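Long-range contacts in putative alpha-L-fucosidase (Bacteroides thetaiotaomicron, PDB 3EYP), which probably hydrolyses alpha-L-fucosides as a glycoside hydrolase of family 29, with a TIM-barrel catalytic domain followed by an F5/8 type C domain: residues Asn326-Ala331 and Lys374-Asp379; Asp367-Leu372 and Gln434-Ile439; Lys395-Tyr400 and Arg438-Lys443. One frame throughout, in Å; residues are numbered along the deposited sequence.

Interaction 1 (Asn326-Ala331 and Lys374-Asp379); sequences NLLRGA and KTIEFD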
loop_
_atom_site.group_PDB
_atom_site.type_symbol
_atom_site.label_atom_id
_atom_site.label_comp_id
_atom_site.label_asym_id
_atom_site.label_seq_id
_atom_site.Cartn_x
_atom_site.Cartn_y
_atom_site.Cartn_z
ATOM N N ASN A 326 4.794 17.846 -15.463
ATOM C CA ASN A 326 5.670 18.526 -14.512
ATOM C C ASN A 326 5.929 19.946 -15.043
ATOM O O ASN A 326 6.625 20.134 -16.046
ATOM C CB ASN A 326 6.976 17.767 -14.352
ATOM C CG ASN A 326 7.852 18.351 -13.307
ATOM O OD1 ASN A 326 7.579 19.438 -12.763
ATOM N ND2 ASN A 326 8.931 17.648 -13.016
ATOM N N LEU A 327 5.330 20.911 -14.362
ATOM C CA LEU A 327 5.363 22.318 -14.774
ATOM C C LEU A 327 6.760 22.897 -14.677
ATOM O O LEU A 327 7.041 23.996 -15.183
ATOM C CB LEU A 327 4.396 23.158 -13.954
ATOM C CG LEU A 327 2.940 22.752 -14.204
ATOM C CD1 LEU A 327 1.978 23.605 -13.390
ATOM C CD2 LEU A 327 2.613 22.791 -15.736
ATOM N N LEU A 328 7.653 22.156 -14.046
ATOM C CA LEU A 328 9.025 22.633 -13.948
ATOM C C LEU A 328 9.775 22.289 -15.222
ATOM O O LEU A 328 10.879 22.787 -15.448
ATOM C CB LEU A 328 9.784 22.028 -12.764
ATOM C CG LEU A 328 9.287 22.379 -11.378
ATOM C CD1 LEU A 328 10.179 21.700 -10.342
ATOM C CD2 LEU A 328 9.188 23.899 -11.181
ATOM N N ARG A 329 9.220 21.416 -16.060
ATOM C CA ARG A 329 10.021 20.976 -17.185
ATOM C C ARG A 329 10.342 22.157 -18.086
ATOM O O ARG A 329 9.554 23.047 -18.307
ATOM C CB ARG A 329 9.422 19.780 -17.902
ATOM C CG ARG A 329 10.060 18.480 -17.301
ATOM C CD ARG A 329 9.332 17.215 -17.736
ATOM N NE ARG A 329 9.343 17.109 -19.188
ATOM C CZ ARG A 329 10.328 16.581 -19.900
ATOM N NH1 ARG A 329 10.221 16.560 -21.222
ATOM N NH2 ARG A 329 11.409 16.073 -19.305
ATOM N N GLY A 330 11.565 22.184 -18.537
ATOM C CA GLY A 330 11.974 23.246 -19.436
ATOM C C GLY A 330 12.724 24.311 -18.701
ATOM O O GLY A 330 13.352 25.182 -19.323
ATOM N N ALA A 331 12.692 24.201 -17.374
ATOM C CA ALA A 331 13.367 25.183 -16.485
ATOM C C ALA A 331 14.868 25.244 -16.704
ATOM O O ALA A 331 15.497 24.303 -17.197
ATOM C CB ALA A 331 13.053 24.919 -14.979
ATOM N N LYS A 374 8.358 31.033 -18.531
ATOM C CA LYS A 374 7.128 31.795 -18.287
ATOM C C LYS A 374 6.553 31.429 -16.923
ATOM O O LYS A 374 6.742 30.307 -16.444
ATOM C CB LYS A 374 6.102 31.518 -19.406
ATOM N N THR A 375 5.838 32.353 -16.315
ATOM C CA THR A 375 5.245 32.057 -15.018
ATOM C C THR A 375 4.145 30.986 -15.093
ATOM O O THR A 375 3.278 30.950 -15.964
ATOM C CB THR A 375 4.729 33.281 -14.249
ATOM O OG1 THR A 375 3.324 33.429 -14.450
ATOM C CG2 THR A 375 5.469 34.533 -14.614
ATOM N N ILE A 376 4.233 30.102 -14.123
ATOM C CA ILE A 376 3.333 28.950 -13.997
ATOM C C ILE A 376 2.400 29.087 -12.807
ATOM O O ILE A 376 2.670 29.805 -11.848
ATOM C CB ILE A 376 4.153 27.635 -13.830
ATOM C CG1 ILE A 376 4.997 27.685 -12.543
ATOM C CG2 ILE A 376 5.011 27.409 -15.047
ATOM C CD1 ILE A 376 5.758 26.386 -12.190
ATOM N N GLU A 377 1.285 28.366 -12.887
ATOM C CA GLU A 377 0.363 28.223 -11.751
ATOM C C GLU A 377 0.309 26.749 -11.290
ATOM O O GLU A 377 0.048 25.823 -12.074
ATOM C CB GLU A 377 -1.037 28.703 -12.095
ATOM C CG GLU A 377 -1.899 28.892 -10.886
ATOM C CD GLU A 377 -3.390 29.086 -11.212
ATOM O OE1 GLU A 377 -3.826 28.772 -12.349
ATOM O OE2 GLU A 377 -4.116 29.547 -10.301
ATOM N N PHE A 378 0.588 26.547 -10.010
ATOM C CA PHE A 378 0.525 25.173 -9.434
ATOM C C PHE A 378 -0.071 25.123 -8.037
ATOM O O PHE A 378 -0.038 26.085 -7.283
ATOM C CB PHE A 378 1.891 24.471 -9.495
ATOM C CG PHE A 378 2.946 25.088 -8.592
ATOM C CD1 PHE A 378 3.195 24.564 -7.339
ATOM C CD2 PHE A 378 3.688 26.182 -9.023
ATOM C CE1 PHE A 378 4.162 25.133 -6.501
ATOM C CE2 PHE A 378 4.647 26.764 -8.203
ATOM C CZ PHE A 378 4.887 26.241 -6.933
ATOM N N ASP A 379 -0.566 23.936 -7.702
ATOM C CA ASP A 379 -1.223 23.689 -6.427
ATOM C C ASP A 379 -0.930 22.282 -5.834
ATOM O O ASP A 379 -1.653 21.781 -5.008
ATOM C CB ASP A 379 -2.743 23.893 -6.575
ATOM C CG ASP A 379 -3.404 22.927 -7.573
ATOM O OD1 ASP A 379 -2.723 22.033 -8.141
ATOM O OD2 ASP A 379 -4.642 23.077 -7.817
#
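Leu327 lays its side chain across the strand 375-378, its CB against the end of Ile376 and its CD1 over the backbone beyond. The CB lies 3.9 Å from Ile376 CD1, while Leu327 CD1 reaches the carbonyl O of Glu377 at 3.2 Å and Phe378 CB at 4.0 Å. The leucine chain continues straight past CG (chi2 -179°), which carries CD1 out to the strand. Ile376 answers with its longer branch: CG1 sits between the backbone N and the carbonyl carbon (chi1 62°), and its extended end puts CD1 into the angle between the two leucines, where Leu328 CD2 touches it more loosely at 4.4 Å. No hydrogen bond joins the two segments; the side chains that meet are all apolar, though Leu327 CD1 also rests against a backbone carbonyl.

The loop is shaped from within. Asn326 OD1 accepts from the backbone N of Leu328 at 3.0 Å, the donor standing above the carbonyl plane, and a type I turn runs from Asn326 to Arg329. The same asparagine bonds the backbone of Phe451 and Val453 through its amide, so the turn is tied to strand 447-454. Leu328 and Phe378 both pack on Val453 and Val435, in the interior between the sheets. An Asx turn thus shapes the loop after helix 306-323 where it packs on the edge strand of what is probably a beta sandwich, as expected of an F5/8 type C domain.

Interaction 2 (Asp367-Leu372 and Gln434-Ile439); sequences DIIFTL and QVRLRI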
loop_
_atom_site.group_PDB
_atom_site.type_symbol
_atom_site.label_atom_id
_atom_site.label_comp_id
_atom_site.label_asym_id
_atom_site.label_seq_id
_atom_site.Cartn_x
_atom_site.Cartn_y
_atom_site.Cartn_z
ATOM N N ASP A 367 20.557 23.524 -2.310
ATOM C CA ASP A 367 19.552 24.479 -2.769
ATOM C C ASP A 367 19.532 24.440 -4.278
ATOM O O ASP A 367 20.575 24.602 -4.902
ATOM C CB ASP A 367 19.900 25.895 -2.339
ATOM C CG ASP A 367 19.586 26.188 -0.858
ATOM O OD1 ASP A 367 18.733 25.506 -0.229
ATOM O OD2 ASP A 367 20.194 27.167 -0.319
ATOM N N ILE A 368 18.334 24.216 -4.811
ATOM C CA ILE A 368 18.050 24.103 -6.235
ATOM C C ILE A 368 16.976 25.087 -6.684
ATOM O O ILE A 368 15.864 25.164 -6.131
ATOM C CB ILE A 368 17.586 22.693 -6.646
ATOM C CG1 ILE A 368 18.539 21.578 -6.112
ATOM C CG2 ILE A 368 17.507 22.630 -8.139
ATOM C CD1 ILE A 368 18.277 21.097 -4.677
ATOM N N ILE A 369 17.336 25.862 -7.694
ATOM C CA ILE A 369 16.469 26.945 -8.172
ATOM C C ILE A 369 16.113 26.643 -9.597
ATOM O O ILE A 369 16.974 26.377 -10.437
ATOM C CB ILE A 369 17.146 28.338 -8.029
ATOM C CG1 ILE A 369 17.320 28.622 -6.561
ATOM C CG2 ILE A 369 16.299 29.479 -8.714
ATOM C CD1 ILE A 369 18.012 29.979 -6.231
ATOM N N PHE A 370 14.816 26.633 -9.829
ATOM C CA PHE A 370 14.271 26.357 -11.128
ATOM C C PHE A 370 13.735 27.659 -11.627
ATOM O O PHE A 370 12.852 28.246 -11.015
ATOM C CB PHE A 370 13.148 25.305 -11.053
ATOM C CG PHE A 370 13.570 24.004 -10.417
ATOM C CD1 PHE A 370 13.923 22.939 -11.191
ATOM C CD2 PHE A 370 13.632 23.879 -9.052
ATOM C CE1 PHE A 370 14.315 21.729 -10.598
ATOM C CE2 PHE A 370 14.033 22.693 -8.454
ATOM C CZ PHE A 370 14.365 21.635 -9.224
ATOM N N THR A 371 14.319 28.115 -12.728
ATOM C CA THR A 371 13.881 29.367 -13.384
ATOM C C THR A 371 13.091 29.044 -14.641
ATOM O O THR A 371 13.566 28.427 -15.605
ATOM C CB THR A 371 15.068 30.304 -13.683
ATOM O OG1 THR A 371 15.753 30.633 -12.466
ATOM C CG2 THR A 371 14.577 31.598 -14.319
ATOM N N LEU A 372 11.833 29.417 -14.581
ATOM C CA LEU A 372 10.879 29.055 -15.602
ATOM C C LEU A 372 10.776 30.141 -16.658
ATOM O O LEU A 372 10.699 31.304 -16.328
ATOM C CB LEU A 372 9.495 28.837 -14.983
ATOM C CG LEU A 372 9.503 27.638 -14.030
ATOM C CD1 LEU A 372 8.613 27.892 -12.822
ATOM C CD2 LEU A 372 9.134 26.364 -14.764
ATOM N N GLN A 434 9.903 31.508 -10.489
ATOM C CA GLN A 434 10.962 30.604 -10.024
ATOM C C GLN A 434 10.531 29.815 -8.802
ATOM O O GLN A 434 9.730 30.269 -8.006
ATOM C CB GLN A 434 12.198 31.411 -9.639
ATOM C CG GLN A 434 12.777 32.268 -10.744
ATOM C CD GLN A 434 13.967 33.002 -10.223
ATOM O OE1 GLN A 434 13.813 33.978 -9.492
ATOM N NE2 GLN A 434 15.163 32.483 -10.498
ATOM N N VAL A 435 11.086 28.622 -8.710
ATOM C CA VAL A 435 10.830 27.691 -7.613
ATOM C C VAL A 435 12.137 27.232 -7.031
ATOM O O VAL A 435 13.044 26.785 -7.753
ATOM C CB VAL A 435 10.055 26.412 -8.085
ATOM C CG1 VAL A 435 9.889 25.357 -6.897
ATOM C CG2 VAL A 435 8.726 26.771 -8.731
ATOM N N ARG A 436 12.199 27.306 -5.719
ATOM C CA ARG A 436 13.352 26.815 -4.970
ATOM C C ARG A 436 13.072 25.579 -4.118
ATOM O O ARG A 436 12.159 25.564 -3.286
ATOM C CB ARG A 436 13.944 27.912 -4.066
ATOM C CG ARG A 436 15.173 27.431 -3.341
ATOM C CD ARG A 436 16.056 28.541 -2.815
ATOM N NE ARG A 436 15.508 29.214 -1.650
ATOM C CZ ARG A 436 16.256 29.941 -0.812
ATOM N NH1 ARG A 436 15.716 30.542 0.231
ATOM N NH2 ARG A 436 17.563 30.025 -0.997
ATOM N N LEU A 437 13.923 24.581 -4.311
ATOM C CA LEU A 437 13.934 23.371 -3.466
ATOM C C LEU A 437 15.131 23.436 -2.536
ATOM O O LEU A 437 16.288 23.429 -2.979
ATOM C CB LEU A 437 14.001 22.118 -4.319
ATOM C CG LEU A 437 14.174 20.803 -3.564
ATOM C CD1 LEU A 437 12.986 20.565 -2.551
ATOM C CD2 LEU A 437 14.334 19.663 -4.575
ATOM N N ARG A 438 14.827 23.553 -1.233
ATOM C CA ARG A 438 15.827 23.553 -0.173
ATOM C C ARG A 438 15.897 22.190 0.525
ATOM O O ARG A 438 14.954 21.781 1.211
ATOM C CB ARG A 438 15.512 24.621 0.886
ATOM C CG ARG A 438 15.172 26.055 0.350
ATOM C CD ARG A 438 15.507 27.117 1.421
ATOM N NE ARG A 438 16.961 27.311 1.436
ATOM C CZ ARG A 438 17.627 28.153 2.239
ATOM N NH1 ARG A 438 18.955 28.259 2.130
ATOM N NH2 ARG A 438 16.995 28.855 3.162
ATOM N N ILE A 439 17.025 21.510 0.329
ATOM C CA ILE A 439 17.416 20.324 1.107
ATOM C C ILE A 439 18.166 20.862 2.281
ATOM O O ILE A 439 19.284 21.387 2.141
ATOM C CB ILE A 439 18.310 19.316 0.301
ATOM C CG1 ILE A 439 17.599 18.844 -0.942
ATOM C CG2 ILE A 439 18.744 18.063 1.174
ATOM C CD1 ILE A 439 16.174 18.531 -0.724
HETATM O O HOH W 1 19.322 24.316 1.992
#
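Asp367 and Arg438 lie side by side and point the same way from an antiparallel non-hydrogen-bonded pair, the carboxylate turned 42° from the guanidinium. Arg438 grips side-on, NE giving to Asp367 OD1 and NH1 to Asp367 OD2, both at 3.0 Å. The bend at chi3 (77°) of Arg438 swings NE and NH1 round to the acid. Asp367 OD2 is met on its syn side, whereas OD1 is met from above the carboxylate plane; OD1 also takes a bond from a water that reaches Ile439 O. Arg436 NH2 is a long 3.9 Å from Asp367 OD2, an attraction of charges alone, and its guanidinium lies with one face under Arg438 NE. With an alanine in place of Arg438, Asp367 would probably lose its two-pronged partner and be left with the weaker pull of Arg436.

On the same face Ile369 crosses the aliphatic part of Arg436, CG1 to CD at 4.0 Å. Farther along, Gln434 runs beside Thr371 and gives NE2 to Thr371 OG1 at 2.8 Å, nearly in the amide plane.

The other face is apolar, its pairs Ile368-Leu437 and Phe370-Val435 each joined by two backbone hydrogen bonds. Ile368 and Leu437 run alongside each other, CD1 to CD2 at 4.2 Å, and the Phe370 ring turns its edge to Val435 O, with CD2 3.2 Å from that oxygen.

Strand 332-335 flanks 366-372 on its far side, and 393-401 flanks 434-442; the apolar face meets Phe451 of strand 447-454, while Arg436 pairs with Glu399 and makes a cation-pi contact with Trp407.

Interaction 3 (Lys395-Tyr400 and Arg438-Lys443); sequences KWSVEY and RIQDGK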
loop_
_atom_site.group_PDB
_atom_site.type_symbol
_atom_site.label_atom_id
_atom_site.label_comp_id
_atom_site.label_asym_id
_atom_site.label_seq_id
_atom_site.Cartn_x
_atom_site.Cartn_y
_atom_site.Cartn_z
ATOM N N LYS A 395 15.120 16.988 6.195
ATOM C CA LYS A 395 14.368 18.240 6.271
ATOM C C LYS A 395 14.421 18.921 4.929
ATOM O O LYS A 395 15.478 18.936 4.285
ATOM C CB LYS A 395 14.958 19.110 7.410
ATOM C CG LYS A 395 14.233 20.391 7.653
ATOM C CD LYS A 395 14.883 21.150 8.810
ATOM C CE LYS A 395 14.339 22.578 8.888
ATOM N NZ LYS A 395 15.276 23.436 9.725
ATOM N N TRP A 396 13.273 19.379 4.471
ATOM C CA TRP A 396 13.152 20.048 3.185
ATOM C C TRP A 396 11.992 21.020 3.101
ATOM O O TRP A 396 10.943 20.895 3.802
ATOM C CB TRP A 396 13.077 19.045 2.018
ATOM C CG TRP A 396 11.927 18.065 2.094
ATOM C CD1 TRP A 396 11.868 16.939 2.838
ATOM C CD2 TRP A 396 10.704 18.135 1.376
ATOM N NE1 TRP A 396 10.676 16.290 2.626
ATOM C CE2 TRP A 396 9.937 17.026 1.747
ATOM C CE3 TRP A 396 10.169 19.046 0.467
ATOM C CZ2 TRP A 396 8.655 16.790 1.230
ATOM C CZ3 TRP A 396 8.906 18.815 -0.028
ATOM C CH2 TRP A 396 8.173 17.692 0.348
ATOM N N SER A 397 12.210 22.014 2.258
ATOM C CA SER A 397 11.192 23.054 2.002
ATOM C C SER A 397 11.188 23.451 0.546
ATOM O O SER A 397 12.145 23.247 -0.171
ATOM C CB SER A 397 11.421 24.296 2.825
ATOM O OG SER A 397 11.654 23.990 4.163
ATOM N N VAL A 398 10.061 23.998 0.141
ATOM C CA VAL A 398 9.899 24.547 -1.184
ATOM C C VAL A 398 9.339 25.983 -1.088
ATOM O O VAL A 398 8.444 26.301 -0.311
ATOM C CB VAL A 398 9.019 23.608 -2.115
ATOM C CG1 VAL A 398 8.931 24.171 -3.559
ATOM C CG2 VAL A 398 9.560 22.135 -2.136
ATOM N N GLU A 399 9.965 26.835 -1.883
ATOM C CA GLU A 399 9.619 28.243 -2.032
ATOM C C GLU A 399 9.488 28.644 -3.483
ATOM O O GLU A 399 9.835 27.924 -4.412
ATOM C CB GLU A 399 10.703 29.103 -1.375
ATOM C CG GLU A 399 10.958 28.696 0.060
ATOM C CD GLU A 399 12.218 29.326 0.635
ATOM O OE1 GLU A 399 13.159 29.613 -0.155
ATOM O OE2 GLU A 399 12.263 29.529 1.868
ATOM N N TYR A 400 8.978 29.835 -3.654
ATOM C CA TYR A 400 8.715 30.367 -4.976
ATOM C C TYR A 400 8.845 31.893 -4.964
ATOM O O TYR A 400 8.822 32.554 -3.916
ATOM C CB TYR A 400 7.307 29.951 -5.476
ATOM C CG TYR A 400 6.181 30.647 -4.741
ATOM C CD1 TYR A 400 5.578 31.767 -5.271
ATOM C CD2 TYR A 400 5.751 30.205 -3.504
ATOM C CE1 TYR A 400 4.569 32.423 -4.591
ATOM C CE2 TYR A 400 4.742 30.851 -2.820
ATOM C CZ TYR A 400 4.161 31.963 -3.376
ATOM O OH TYR A 400 3.170 32.648 -2.721
ATOM N N ARG A 438 14.827 23.553 -1.233
ATOM C CA ARG A 438 15.827 23.553 -0.173
ATOM C C ARG A 438 15.897 22.190 0.525
ATOM O O ARG A 438 14.954 21.781 1.211
ATOM C CB ARG A 438 15.512 24.621 0.886
ATOM C CG ARG A 438 15.172 26.055 0.350
ATOM C CD ARG A 438 15.507 27.117 1.421
ATOM N NE ARG A 438 16.961 27.311 1.436
ATOM C CZ ARG A 438 17.627 28.153 2.239
ATOM N NH1 ARG A 438 18.955 28.259 2.130
ATOM N NH2 ARG A 438 16.995 28.855 3.162
ATOM N N ILE A 439 17.025 21.510 0.329
ATOM C CA ILE A 439 17.416 20.324 1.107
ATOM C C ILE A 439 18.166 20.862 2.281
ATOM O O ILE A 439 19.284 21.387 2.141
ATOM C CB ILE A 439 18.310 19.316 0.301
ATOM C CG1 ILE A 439 17.599 18.844 -0.942
ATOM C CG2 ILE A 439 18.744 18.063 1.174
ATOM C CD1 ILE A 439 16.174 18.531 -0.724
ATOM N N GLN A 440 17.514 20.816 3.439
ATOM C CA GLN A 440 17.973 21.528 4.643
ATOM C C GLN A 440 18.753 20.725 5.642
ATOM O O GLN A 440 19.566 21.248 6.364
ATOM C CB GLN A 440 16.780 22.191 5.327
ATOM C CG GLN A 440 16.282 23.299 4.477
ATOM C CD GLN A 440 14.898 23.755 4.811
ATOM O OE1 GLN A 440 13.929 22.987 4.751
ATOM N NE2 GLN A 440 14.780 25.044 5.096
ATOM N N ASP A 441 18.526 19.438 5.662
ATOM C CA ASP A 441 19.202 18.536 6.611
ATOM C C ASP A 441 19.004 17.104 6.182
ATOM O O ASP A 441 18.066 16.775 5.416
ATOM C CB ASP A 441 18.652 18.721 8.024
ATOM C CG ASP A 441 19.632 18.303 9.103
ATOM O OD1 ASP A 441 20.803 17.964 8.834
ATOM O OD2 ASP A 441 19.217 18.285 10.264
ATOM N N GLY A 442 19.913 16.272 6.681
ATOM C CA GLY A 442 19.937 14.843 6.371
ATOM C C GLY A 442 20.996 14.069 7.079
ATOM O O GLY A 442 21.818 14.636 7.752
ATOM N N LYS A 443 20.922 12.762 6.926
ATOM C CA LYS A 443 21.912 11.828 7.428
ATOM C C LYS A 443 23.008 11.588 6.381
ATOM O O LYS A 443 24.097 11.086 6.697
ATOM C CB LYS A 443 21.280 10.487 7.733
ATOM C CG LYS A 443 20.277 10.544 8.835
ATOM C CD LYS A 443 19.524 9.230 8.916
ATOM C CE LYS A 443 20.405 8.112 9.445
ATOM N NZ LYS A 443 19.858 6.776 9.155
HETATM O O HOH W 2 12.368 26.604 5.553
#
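Ser397 and Arg438 form a hydrogen-bonded antiparallel pair, N to O at 2.9 Å in each direction. Beyond the next pair, Trp396 with Ile439, the register slips by one: Gln440 and Asp441 both face Lys395, a classic beta bulge. Lys395 O takes the N-H of Gln440 at 2.9 Å, with only a weak bond from Asp441 N, and Lys395 N returns a bond to Asp441 O. The Gln440 donor stands 37° out of the Lys395 carbonyl plane, as the extra residue skews the backbone.

Among side chains, the polar contact is made by Gln440, whose extended chain reaches across to Ser397. Ser397 OG donates to Gln440 OE1 at 2.6 Å, approaching the carbonyl at 118°, to one side of the C=O direction. A water closes the ring, giving to Ser397 OG and accepting from Gln440 NE2, a pattern consistent with the amide being placed with OE1 toward the hydroxyl. The hydroxyl is buried and also accepts from the backbone N of Asp415.

Carbon-to-carbon contacts come from Lys395 and Trp396. The Lys395 chain is fully extended, CG anti to the backbone N (chi1 -177°), and passes obliquely across Gln440, CG to CB at 3.9 Å; its CB lies 3.8 Å from Asp441 CB. Ile439 CD1 meets Trp396 CB at 4.2 Å on the opposite face, where the indole leads away to give NE1 to Ala418 O.

The Glu399 carboxylate makes a van der Waals contact with the aliphatic part of Arg438, OE1 to CD at 3.8 Å; its salt bridge is to Arg436.

Strand 434-442 thus runs between 366-372 and 393-401 within one antiparallel sheet. Trp396 and Val398 face the second sheet, on Ile383 and Leu381 of strand 380-385, and 408-409 borders 393-401 at the sheet's outer edge.

Interactions 2 and 3 build the same antiparallel sheet, sharing strand 434-442 with Arg438 and Ile439, whereas interaction 1 joins the incoming linker to an edge strand of the other sheet. All three mix buried and more exposed residues, but their chemistry differs. Interaction 1 joins apolar side chains without a hydrogen bond between its segments; the other two are backbone-bonded, with hydrophobic residues inward and a mostly polar or charged face outward. Interaction 2 places its ion pairs on that outer face, and Glu399 of interaction 3 extends them through its salt bridge to Arg436. Interaction 3 relies more on neutral polar groups around its bulge. Interactions 1 and 2 meet where Leu328 packs on Val435 and Leu372; interactions 1 and 3 do not touch.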